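Local structure of peptide ABC transporter, peptide-binding protein (Thermus thermophilus, 2D5W) at residues F106-P117 with L185-F193; T155-G163 with R204-P212. The protein binds oligopeptides, here crystallised with a pentapeptide, and probably serves as the solute-binding component of a peptide ABC transporter. All blocks are in the same frame, centred on the assembly; numbering follows the deposited sequence.

Contact 1 (F106-P117 with L185-F193); sequences FYFEVGKAKGMP and LNELYRNFF
The helical stretches 106-112 and 185-193, parts of helices 101-112 and 182-194, run roughly antiparallel, at 153° with axes 12.9 Å apart, but the backbones come closest at the loop 113-117, where Met116 and Tyr189 have their CA atoms 6.7 Å apart. Tyr189 carries the largest share. Met116 sets its methyl CE over one face of the ring, 3.6 Å from the centroid, a CH-pi contact, while Lys114 O lies at the edge in the ring plane. Met116 reaches there because CG is anti to the backbone N (chi1 -177°) and the chain then bends twice, which also brings SD to the edge of the Phe193 ring, 3.6 Å from CE2. One flexible thioether thus makes Met-aromatic contacts with two rings. The loop contains a type II beta turn from Ala113 to Met116, whose third position is Gly115: phi is positive, and a side chain there would run into Leu185 CD2. With an alanine in place of Tyr189, the Met116 methyl would probably lose the ring face it rests on, leaving a gap beside the turn. Toward the N-terminal end of 106-117 the contacts are apolar. Val110 CG1 meets Phe193 CZ at 3.7 Å. The Phe106 and Phe192 rings approach edge to edge, with Phe106 CZ 4.1 Å from Phe192 CZ; Trp166 of helix 159-173 packs on both. At the other end Asn186 ND2 lies against Pro117 CB and donates to a water at 3.0 Å, which donates to Gly115 O, so the amide serves the turn's backbone through solvent.

Contact 2 (T155-G163 with R204-P212); sequences TYAPKHIMG and RGAMVYSGP
Around the Tyr156 ring, Ser210 approaches obliquely at the phenol end, and in the His160 ring one face is covered by its own neighbour Ile161, whose CG1 sits 3.6 Å above the plane and off toward the rim. Val208 CG2 reaches His160 CE1 obliquely, at 4.1 Å. Trp93 meets both rings and Phe44 meets Tyr156, while His160 NE2 is hydrogen-bonded to Asp95 OD2. Ser210 OG donates to Tyr156 OH over 2.7 Å. The small serine suits this spot, since both hydroxyls also bond the backbone of Ala42, Tyr156 OH at its O and Ser210 OG at its N. Beyond this polar end the contact turns apolar. Val208 contributes most of the loop's apolar surface: CG2, placed between the backbone N and the carbonyl carbon, lies 3.7 Å from both Pro158 CB and Ile161 CG1, and CG1 packs on Ile161 CD1. In Met207 the bend at chi2 (-66°) sets SD 3.9 Å from Met162 SD, and that at chi3 (-78°) turns CE to 3.8 Å from Pro158 CG. Ile161 CG2 also lies against Ala206 O. Pro158 is the N-cap of helix 159-173, and its carbonyl accepts from both Ile161 N and Met162 N; it therefore serves the helix start with its backbone and the loop with its ring. The facing chain has no regular structure: Gly205, with positive phi, closes helix 199-203 in a Schellman motif. The flexible methionines can adapt to this irregular loop, whereas Val208, Ile161 and Pro158 offer fixed shapes; direction comes from the hydroxyl pair, which probably ties the loop 204-212 to the chain leading into helix 159-173 and to Ala42.

Overall arrangement
Both contacts are largely buried and share one neighbourhood, their centres 16 Å apart. Helix 159-173 joins them: its first turn belongs to contact 2, while Trp166 and Ala173 further along pack against the helices of contact 1. They also touch directly, for Phe106 and Phe192 lie against Met162, and Tyr107 against the backbone of Thr155 and Tyr156. Contact 1 brings a helix and the turn after it against a second helix, and is chiefly aromatic and sulfur packing with a water at its end. Contact 2 sets a helix start against an irregular loop leading into the five-stranded sheet; its aliphatic packing is supplemented by a direct hydroxyl-hydroxyl bond.

Contact 1 (F106-P117 with L185-F193)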
loop_
_atom_site.group_PDB
_atom_site.type_symbol
_atom_site.label_atom_id
_atom_site.label_comp_id
_atom_site.label_asym_id
_atom_site.label_seq_id
_atom_site.Cartn_x
_atom_site.Cartn_y
_atom_site.Cartn_z
ATOM N N PHE A 106 16.337 -15.926 -8.409
ATOM C CA PHE A 106 15.086 -16.608 -8.108
ATOM C C PHE A 106 13.925 -15.611 -8.074
ATOM O O PHE A 106 12.889 -15.835 -8.698
ATOM C CB PHE A 106 15.214 -17.341 -6.770
ATOM C CG PHE A 106 13.927 -17.912 -6.268
ATOM C CD1 PHE A 106 13.222 -18.848 -7.019
ATOM C CD2 PHE A 106 13.405 -17.499 -5.049
ATOM C CE1 PHE A 106 12.012 -19.362 -6.561
ATOM C CE2 PHE A 106 12.194 -18.008 -4.582
ATOM C CZ PHE A 106 11.499 -18.939 -5.341
ATOM N N TYR A 107 14.112 -14.509 -7.354
ATOM C CA TYR A 107 13.096 -13.463 -7.260
ATOM C C TYR A 107 12.678 -13.013 -8.666
ATOM O O TYR A 107 11.486 -12.903 -8.971
ATOM C CB TYR A 107 13.669 -12.278 -6.478
ATOM C CG TYR A 107 12.760 -11.075 -6.361
ATOM C CD1 TYR A 107 11.852 -10.958 -5.310
ATOM C CD2 TYR A 107 12.820 -10.043 -7.298
ATOM C CE1 TYR A 107 11.031 -9.839 -5.194
ATOM C CE2 TYR A 107 12.002 -8.922 -7.191
ATOM C CZ TYR A 107 11.112 -8.828 -6.138
ATOM O OH TYR A 107 10.308 -7.717 -6.025
ATOM N N PHE A 108 13.661 -12.749 -9.522
ATOM C CA PHE A 108 13.368 -12.310 -10.878
ATOM C C PHE A 108 12.660 -13.354 -11.731
ATOM O O PHE A 108 11.784 -13.014 -12.527
ATOM C CB PHE A 108 14.642 -11.826 -11.578
ATOM C CG PHE A 108 14.909 -10.364 -11.379
ATOM C CD1 PHE A 108 15.496 -9.902 -10.206
ATOM C CD2 PHE A 108 14.506 -9.439 -12.339
ATOM C CE1 PHE A 108 15.675 -8.537 -9.986
ATOM C CE2 PHE A 108 14.679 -8.074 -12.129
ATOM C CZ PHE A 108 15.263 -7.621 -10.953
ATOM N N GLU A 109 13.020 -14.621 -11.568
ATOM C CA GLU A 109 12.377 -15.664 -12.352
ATOM C C GLU A 109 10.884 -15.745 -12.029
ATOM O O GLU A 109 10.052 -15.901 -12.924
ATOM C CB GLU A 109 13.046 -17.008 -12.086
ATOM C CG GLU A 109 12.553 -18.128 -12.978
ATOM C CD GLU A 109 13.397 -19.376 -12.844
ATOM O OE1 GLU A 109 14.549 -19.372 -13.328
ATOM O OE2 GLU A 109 12.913 -20.352 -12.245
ATOM N N VAL A 110 10.541 -15.631 -10.750
ATOM C CA VAL A 110 9.142 -15.691 -10.346
ATOM C C VAL A 110 8.383 -14.457 -10.846
ATOM O O VAL A 110 7.281 -14.573 -11.380
ATOM C CB VAL A 110 9.022 -15.819 -8.808
ATOM C CG1 VAL A 110 7.554 -15.828 -8.391
ATOM C CG2 VAL A 110 9.706 -17.104 -8.347
ATOM N N GLY A 111 8.980 -13.278 -10.697
ATOM C CA GLY A 111 8.318 -12.067 -11.151
ATOM C C GLY A 111 8.128 -12.025 -12.658
ATOM O O GLY A 111 7.168 -11.429 -13.150
ATOM N N LYS A 112 9.039 -12.662 -13.391
ATOM C CA LYS A 112 8.998 -12.693 -14.855
ATOM C C LYS A 112 8.107 -13.786 -15.433
ATOM O O LYS A 112 7.867 -13.815 -16.641
ATOM C CB LYS A 112 10.413 -12.886 -15.410
ATOM C CG LYS A 112 11.345 -11.711 -15.216
ATOM C CD LYS A 112 11.055 -10.617 -16.218
ATOM C CE LYS A 112 12.072 -9.499 -16.100
ATOM N NZ LYS A 112 11.865 -8.458 -17.143
ATOM N N ALA A 113 7.624 -14.688 -14.587
ATOM C CA ALA A 113 6.785 -15.782 -15.066
ATOM C C ALA A 113 5.558 -15.255 -15.798
ATOM O O ALA A 113 4.868 -14.355 -15.321
ATOM C CB ALA A 113 6.367 -16.667 -13.902
ATOM N N LYS A 114 5.284 -15.817 -16.968
ATOM C CA LYS A 114 4.136 -15.374 -17.743
ATOM C C LYS A 114 2.841 -15.664 -16.998
ATOM O O LYS A 114 2.610 -16.777 -16.531
ATOM C CB LYS A 114 4.126 -16.058 -19.114
ATOM C CG LYS A 114 5.372 -15.799 -19.965
ATOM C CD LYS A 114 5.567 -14.321 -20.311
ATOM C CE LYS A 114 6.183 -13.535 -19.160
ATOM N NZ LYS A 114 6.407 -12.105 -19.509
ATOM N N GLY A 115 2.002 -14.643 -16.874
ATOM C CA GLY A 115 0.740 -14.828 -16.187
ATOM C C GLY A 115 0.793 -14.635 -14.681
ATOM O O GLY A 115 -0.219 -14.816 -14.012
ATOM N N MET A 116 1.963 -14.299 -14.141
ATOM C CA MET A 116 2.092 -14.056 -12.705
ATOM C C MET A 116 1.236 -12.813 -12.438
ATOM O O MET A 116 1.382 -11.803 -13.124
ATOM C CB MET A 116 3.558 -13.783 -12.357
ATOM C CG MET A 116 3.856 -13.577 -10.873
ATOM S SD MET A 116 3.497 -15.004 -9.825
ATOM C CE MET A 116 4.556 -16.255 -10.561
ATOM N N PRO A 117 0.327 -12.870 -11.446
ATOM C CA PRO A 117 -0.529 -11.713 -11.151
ATOM C C PRO A 117 0.173 -10.567 -10.426
ATOM O O PRO A 117 -0.244 -10.158 -9.342
ATOM C CB PRO A 117 -1.656 -12.329 -10.323
ATOM C CG PRO A 117 -0.943 -13.393 -9.552
ATOM C CD PRO A 117 -0.032 -14.021 -10.594
ATOM N N LEU A 185 -4.161 -20.883 -14.276
ATOM C CA LEU A 185 -2.798 -20.390 -14.122
ATOM C C LEU A 185 -2.690 -19.510 -12.876
ATOM O O LEU A 185 -1.720 -19.598 -12.119
ATOM C CB LEU A 185 -2.386 -19.601 -15.364
ATOM C CG LEU A 185 -0.936 -19.118 -15.411
ATOM C CD1 LEU A 185 0.027 -20.295 -15.273
ATOM C CD2 LEU A 185 -0.705 -18.396 -16.724
ATOM N N ASN A 186 -3.694 -18.665 -12.664
ATOM C CA ASN A 186 -3.711 -17.791 -11.496
ATOM C C ASN A 186 -3.737 -18.642 -10.226
ATOM O O ASN A 186 -3.020 -18.363 -9.266
ATOM C CB ASN A 186 -4.932 -16.866 -11.553
ATOM C CG ASN A 186 -5.035 -15.959 -10.340
ATOM O OD1 ASN A 186 -5.861 -16.183 -9.455
ATOM N ND2 ASN A 186 -4.190 -14.935 -10.290
ATOM N N GLU A 187 -4.559 -19.686 -10.229
ATOM C CA GLU A 187 -4.659 -20.573 -9.076
ATOM C C GLU A 187 -3.324 -21.257 -8.799
ATOM O O GLU A 187 -2.912 -21.391 -7.645
ATOM C CB GLU A 187 -5.743 -21.628 -9.312
ATOM C CG GLU A 187 -5.873 -22.654 -8.198
ATOM C CD GLU A 187 -7.060 -23.580 -8.395
ATOM O OE1 GLU A 187 -7.146 -24.225 -9.462
ATOM O OE2 GLU A 187 -7.908 -23.661 -7.480
ATOM N N LEU A 188 -2.649 -21.689 -9.859
ATOM C CA LEU A 188 -1.364 -22.359 -9.719
ATOM C C LEU A 188 -0.357 -21.470 -9.000
ATOM O O LEU A 188 0.313 -21.904 -8.063
ATOM C CB LEU A 188 -0.812 -22.734 -11.097
ATOM C CG LEU A 188 0.499 -23.521 -11.103
ATOM C CD1 LEU A 188 0.240 -24.960 -10.683
ATOM C CD2 LEU A 188 1.100 -23.486 -12.495
ATOM N N TYR A 189 -0.248 -20.223 -9.440
ATOM C CA TYR A 189 0.697 -19.308 -8.822
ATOM C C TYR A 189 0.285 -18.888 -7.413
ATOM O O TYR A 189 1.139 -18.771 -6.536
ATOM C CB TYR A 189 0.915 -18.082 -9.713
ATOM C CG TYR A 189 1.641 -18.393 -11.008
ATOM C CD1 TYR A 189 2.715 -19.285 -11.033
ATOM C CD2 TYR A 189 1.282 -17.762 -12.199
ATOM C CE1 TYR A 189 3.415 -19.539 -12.212
ATOM C CE2 TYR A 189 1.977 -18.007 -13.380
ATOM C CZ TYR A 189 3.040 -18.894 -13.380
ATOM O OH TYR A 189 3.734 -19.133 -14.545
ATOM N N ARG A 190 -1.007 -18.670 -7.180
ATOM C CA ARG A 190 -1.451 -18.293 -5.837
ATOM C C ARG A 190 -1.114 -19.415 -4.861
ATOM O O ARG A 190 -0.615 -19.169 -3.761
ATOM C CB ARG A 190 -2.964 -18.040 -5.786
ATOM C CG ARG A 190 -3.446 -16.833 -6.567
ATOM C CD ARG A 190 -4.949 -16.615 -6.393
ATOM N NE ARG A 190 -5.297 -15.971 -5.125
ATOM C CZ ARG A 190 -5.797 -16.595 -4.062
ATOM N NH1 ARG A 190 -6.019 -17.904 -4.085
ATOM N NH2 ARG A 190 -6.092 -15.900 -2.969
ATOM N N ASN A 191 -1.387 -20.652 -5.268
ATOM C CA ASN A 191 -1.124 -21.799 -4.409
ATOM C C ASN A 191 0.353 -21.946 -4.073
ATOM O O ASN A 191 0.700 -22.420 -2.995
ATOM C CB ASN A 191 -1.663 -23.085 -5.044
ATOM C CG ASN A 191 -3.182 -23.132 -5.055
ATOM O OD1 ASN A 191 -3.841 -22.381 -4.336
ATOM N ND2 ASN A 191 -3.742 -24.027 -5.861
ATOM N N PHE A 192 1.220 -21.535 -4.991
ATOM C CA PHE A 192 2.658 -21.594 -4.756
ATOM C C PHE A 192 2.994 -20.730 -3.537
ATOM O O PHE A 192 3.607 -21.201 -2.579
ATOM C CB PHE A 192 3.412 -21.087 -5.989
ATOM C CG PHE A 192 4.865 -20.785 -5.737
ATOM C CD1 PHE A 192 5.739 -21.781 -5.311
ATOM C CD2 PHE A 192 5.357 -19.500 -5.927
ATOM C CE1 PHE A 192 7.086 -21.495 -5.078
ATOM C CE2 PHE A 192 6.694 -19.207 -5.697
ATOM C CZ PHE A 192 7.560 -20.207 -5.271
ATOM N N PHE A 193 2.584 -19.466 -3.567
ATOM C CA PHE A 193 2.865 -18.568 -2.452
ATOM C C PHE A 193 2.174 -19.017 -1.165
ATOM O O PHE A 193 2.759 -18.938 -0.083
ATOM C CB PHE A 193 2.440 -17.139 -2.804
ATOM C CG PHE A 193 3.165 -16.569 -3.990
ATOM C CD1 PHE A 193 4.538 -16.338 -3.943
ATOM C CD2 PHE A 193 2.479 -16.285 -5.167
ATOM C CE1 PHE A 193 5.220 -15.835 -5.053
ATOM C CE2 PHE A 193 3.149 -15.783 -6.282
ATOM C CZ PHE A 193 4.523 -15.559 -6.224
HETATM O O HOH W 1 -2.621 -14.659 -12.853
#

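Contact 2 (T155-G163 with R204-P212)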
loop_
_atom_site.group_PDB
_atom_site.type_symbol
_atom_site.label_atom_id
_atom_site.label_comp_id
_atom_site.label_asym_id
_atom_site.label_seq_id
_atom_site.Cartn_x
_atom_site.Cartn_y
_atom_site.Cartn_z
ATOM N N THR A 155 15.083 -7.031 -3.930
ATOM C CA THR A 155 14.787 -7.916 -5.043
ATOM C C THR A 155 15.400 -9.298 -4.838
ATOM O O THR A 155 16.297 -9.706 -5.572
ATOM C CB THR A 155 15.306 -7.324 -6.373
ATOM O OG1 THR A 155 16.709 -7.061 -6.261
ATOM C CG2 THR A 155 14.576 -6.026 -6.702
ATOM N N TYR A 156 14.918 -10.018 -3.831
ATOM C CA TYR A 156 15.417 -11.361 -3.569
ATOM C C TYR A 156 14.432 -12.131 -2.695
ATOM O O TYR A 156 13.596 -11.542 -2.007
ATOM C CB TYR A 156 16.806 -11.304 -2.911
ATOM C CG TYR A 156 16.818 -10.862 -1.468
ATOM C CD1 TYR A 156 17.013 -11.783 -0.440
ATOM C CD2 TYR A 156 16.628 -9.525 -1.126
ATOM C CE1 TYR A 156 17.020 -11.384 0.893
ATOM C CE2 TYR A 156 16.632 -9.116 0.202
ATOM C CZ TYR A 156 16.828 -10.051 1.206
ATOM O OH TYR A 156 16.828 -9.658 2.526
ATOM N N ALA A 157 14.526 -13.454 -2.753
ATOM C CA ALA A 157 13.665 -14.347 -1.982
ATOM C C ALA A 157 14.510 -15.590 -1.713
ATOM O O ALA A 157 15.455 -15.866 -2.455
ATOM C CB ALA A 157 12.412 -14.697 -2.781
ATOM N N PRO A 158 14.177 -16.367 -0.667
ATOM C CA PRO A 158 14.969 -17.565 -0.350
ATOM C C PRO A 158 14.836 -18.750 -1.294
ATOM O O PRO A 158 13.953 -19.596 -1.137
ATOM C CB PRO A 158 14.533 -17.895 1.070
ATOM C CG PRO A 158 13.085 -17.493 1.066
ATOM C CD PRO A 158 13.081 -16.181 0.302
ATOM N N LYS A 159 15.749 -18.822 -2.255
ATOM C CA LYS A 159 15.738 -19.886 -3.242
ATOM C C LYS A 159 15.874 -21.285 -2.652
ATOM O O LYS A 159 15.184 -22.204 -3.089
ATOM C CB LYS A 159 16.850 -19.661 -4.268
ATOM C CG LYS A 159 16.910 -20.724 -5.354
ATOM C CD LYS A 159 18.130 -20.534 -6.241
ATOM C CE LYS A 159 18.275 -21.673 -7.236
ATOM N NZ LYS A 159 19.478 -21.494 -8.094
ATOM N N HIS A 160 16.756 -21.456 -1.669
ATOM C CA HIS A 160 16.943 -22.784 -1.093
ATOM C C HIS A 160 15.687 -23.304 -0.407
ATOM O O HIS A 160 15.528 -24.507 -0.222
ATOM C CB HIS A 160 18.142 -22.814 -0.124
ATOM C CG HIS A 160 17.936 -22.055 1.152
ATOM N ND1 HIS A 160 17.936 -20.678 1.214
ATOM C CD2 HIS A 160 17.775 -22.487 2.427
ATOM C CE1 HIS A 160 17.787 -20.295 2.469
ATOM N NE2 HIS A 160 17.687 -21.373 3.226
ATOM N N ILE A 161 14.783 -22.396 -0.054
ATOM C CA ILE A 161 13.536 -22.770 0.606
ATOM C C ILE A 161 12.376 -22.937 -0.372
ATOM O O ILE A 161 11.663 -23.940 -0.338
ATOM C CB ILE A 161 13.122 -21.704 1.657
ATOM C CG1 ILE A 161 14.161 -21.638 2.780
ATOM C CG2 ILE A 161 11.724 -22.007 2.197
ATOM C CD1 ILE A 161 14.331 -22.931 3.565
ATOM N N MET A 162 12.201 -21.956 -1.252
ATOM C CA MET A 162 11.087 -21.961 -2.195
ATOM C C MET A 162 11.376 -22.485 -3.597
ATOM O O MET A 162 10.449 -22.804 -4.340
ATOM C CB MET A 162 10.525 -20.540 -2.308
ATOM C CG MET A 162 10.161 -19.903 -0.970
ATOM S SD MET A 162 9.653 -18.177 -1.130
ATOM C CE MET A 162 7.931 -18.376 -1.589
ATOM N N GLY A 163 12.656 -22.562 -3.948
ATOM C CA GLY A 163 13.062 -23.013 -5.272
ATOM C C GLY A 163 12.571 -24.376 -5.719
ATOM O O GLY A 163 12.056 -24.511 -6.831
ATOM N N ARG A 204 5.015 -23.926 11.252
ATOM C CA ARG A 204 5.730 -25.187 11.098
ATOM C C ARG A 204 7.096 -24.970 10.439
ATOM O O ARG A 204 7.768 -25.927 10.059
ATOM C CB ARG A 204 4.882 -26.173 10.286
ATOM C CG ARG A 204 3.730 -26.793 11.085
ATOM C CD ARG A 204 2.530 -27.142 10.207
ATOM N NE ARG A 204 2.805 -28.148 9.183
ATOM C CZ ARG A 204 2.925 -29.452 9.413
ATOM N NH1 ARG A 204 3.173 -30.280 8.406
ATOM N NH2 ARG A 204 2.796 -29.931 10.643
ATOM N N GLY A 205 7.493 -23.705 10.295
ATOM C CA GLY A 205 8.793 -23.375 9.727
ATOM C C GLY A 205 8.932 -23.319 8.218
ATOM O O GLY A 205 10.024 -23.537 7.691
ATOM N N ALA A 206 7.855 -22.986 7.518
ATOM C CA ALA A 206 7.886 -22.935 6.058
ATOM C C ALA A 206 8.830 -21.893 5.466
ATOM O O ALA A 206 9.325 -22.071 4.354
ATOM C CB ALA A 206 6.478 -22.708 5.518
ATOM N N MET A 207 9.075 -20.805 6.188
ATOM C CA MET A 207 9.945 -19.752 5.677
ATOM C C MET A 207 11.154 -19.457 6.553
ATOM O O MET A 207 11.243 -19.914 7.696
ATOM C CB MET A 207 9.144 -18.454 5.503
ATOM C CG MET A 207 8.257 -18.408 4.268
ATOM S SD MET A 207 9.216 -18.407 2.727
ATOM C CE MET A 207 9.768 -16.683 2.671
ATOM N N VAL A 208 12.095 -18.709 5.979
ATOM C CA VAL A 208 13.273 -18.241 6.696
ATOM C C VAL A 208 13.249 -16.726 6.529
ATOM O O VAL A 208 12.572 -16.208 5.629
ATOM C CB VAL A 208 14.595 -18.849 6.180
ATOM C CG1 VAL A 208 14.613 -20.347 6.484
ATOM C CG2 VAL A 208 14.770 -18.577 4.703
ATOM N N TYR A 209 14.000 -16.030 7.374
ATOM C CA TYR A 209 13.963 -14.577 7.433
ATOM C C TYR A 209 15.308 -13.882 7.304
ATOM O O TYR A 209 16.316 -14.378 7.792
ATOM C CB TYR A 209 13.276 -14.224 8.754
ATOM C CG TYR A 209 11.954 -14.957 8.882
ATOM C CD1 TYR A 209 10.806 -14.453 8.277
ATOM C CD2 TYR A 209 11.874 -16.215 9.492
ATOM C CE1 TYR A 209 9.621 -15.167 8.262
ATOM C CE2 TYR A 209 10.680 -16.947 9.478
ATOM C CZ TYR A 209 9.558 -16.410 8.855
ATOM O OH TYR A 209 8.372 -17.107 8.801
ATOM N N SER A 210 15.312 -12.717 6.662
ATOM C CA SER A 210 16.544 -11.963 6.438
ATOM C C SER A 210 16.651 -10.678 7.249
ATOM O O SER A 210 17.679 -10.003 7.202
ATOM C CB SER A 210 16.647 -11.596 4.965
ATOM O OG SER A 210 15.543 -10.780 4.608
ATOM N N GLY A 211 15.588 -10.331 7.968
ATOM C CA GLY A 211 15.586 -9.107 8.745
ATOM C C GLY A 211 16.146 -9.237 10.145
ATOM O O GLY A 211 16.641 -10.294 10.524
ATOM N N PRO A 212 16.084 -8.162 10.943
ATOM C CA PRO A 212 16.600 -8.198 12.312
ATOM C C PRO A 212 15.830 -9.142 13.234
ATOM O O PRO A 212 16.305 -9.475 14.317
ATOM C CB PRO A 212 16.526 -6.732 12.750
ATOM C CG PRO A 212 15.422 -6.174 11.919
ATOM C CD PRO A 212 15.650 -6.805 10.573
#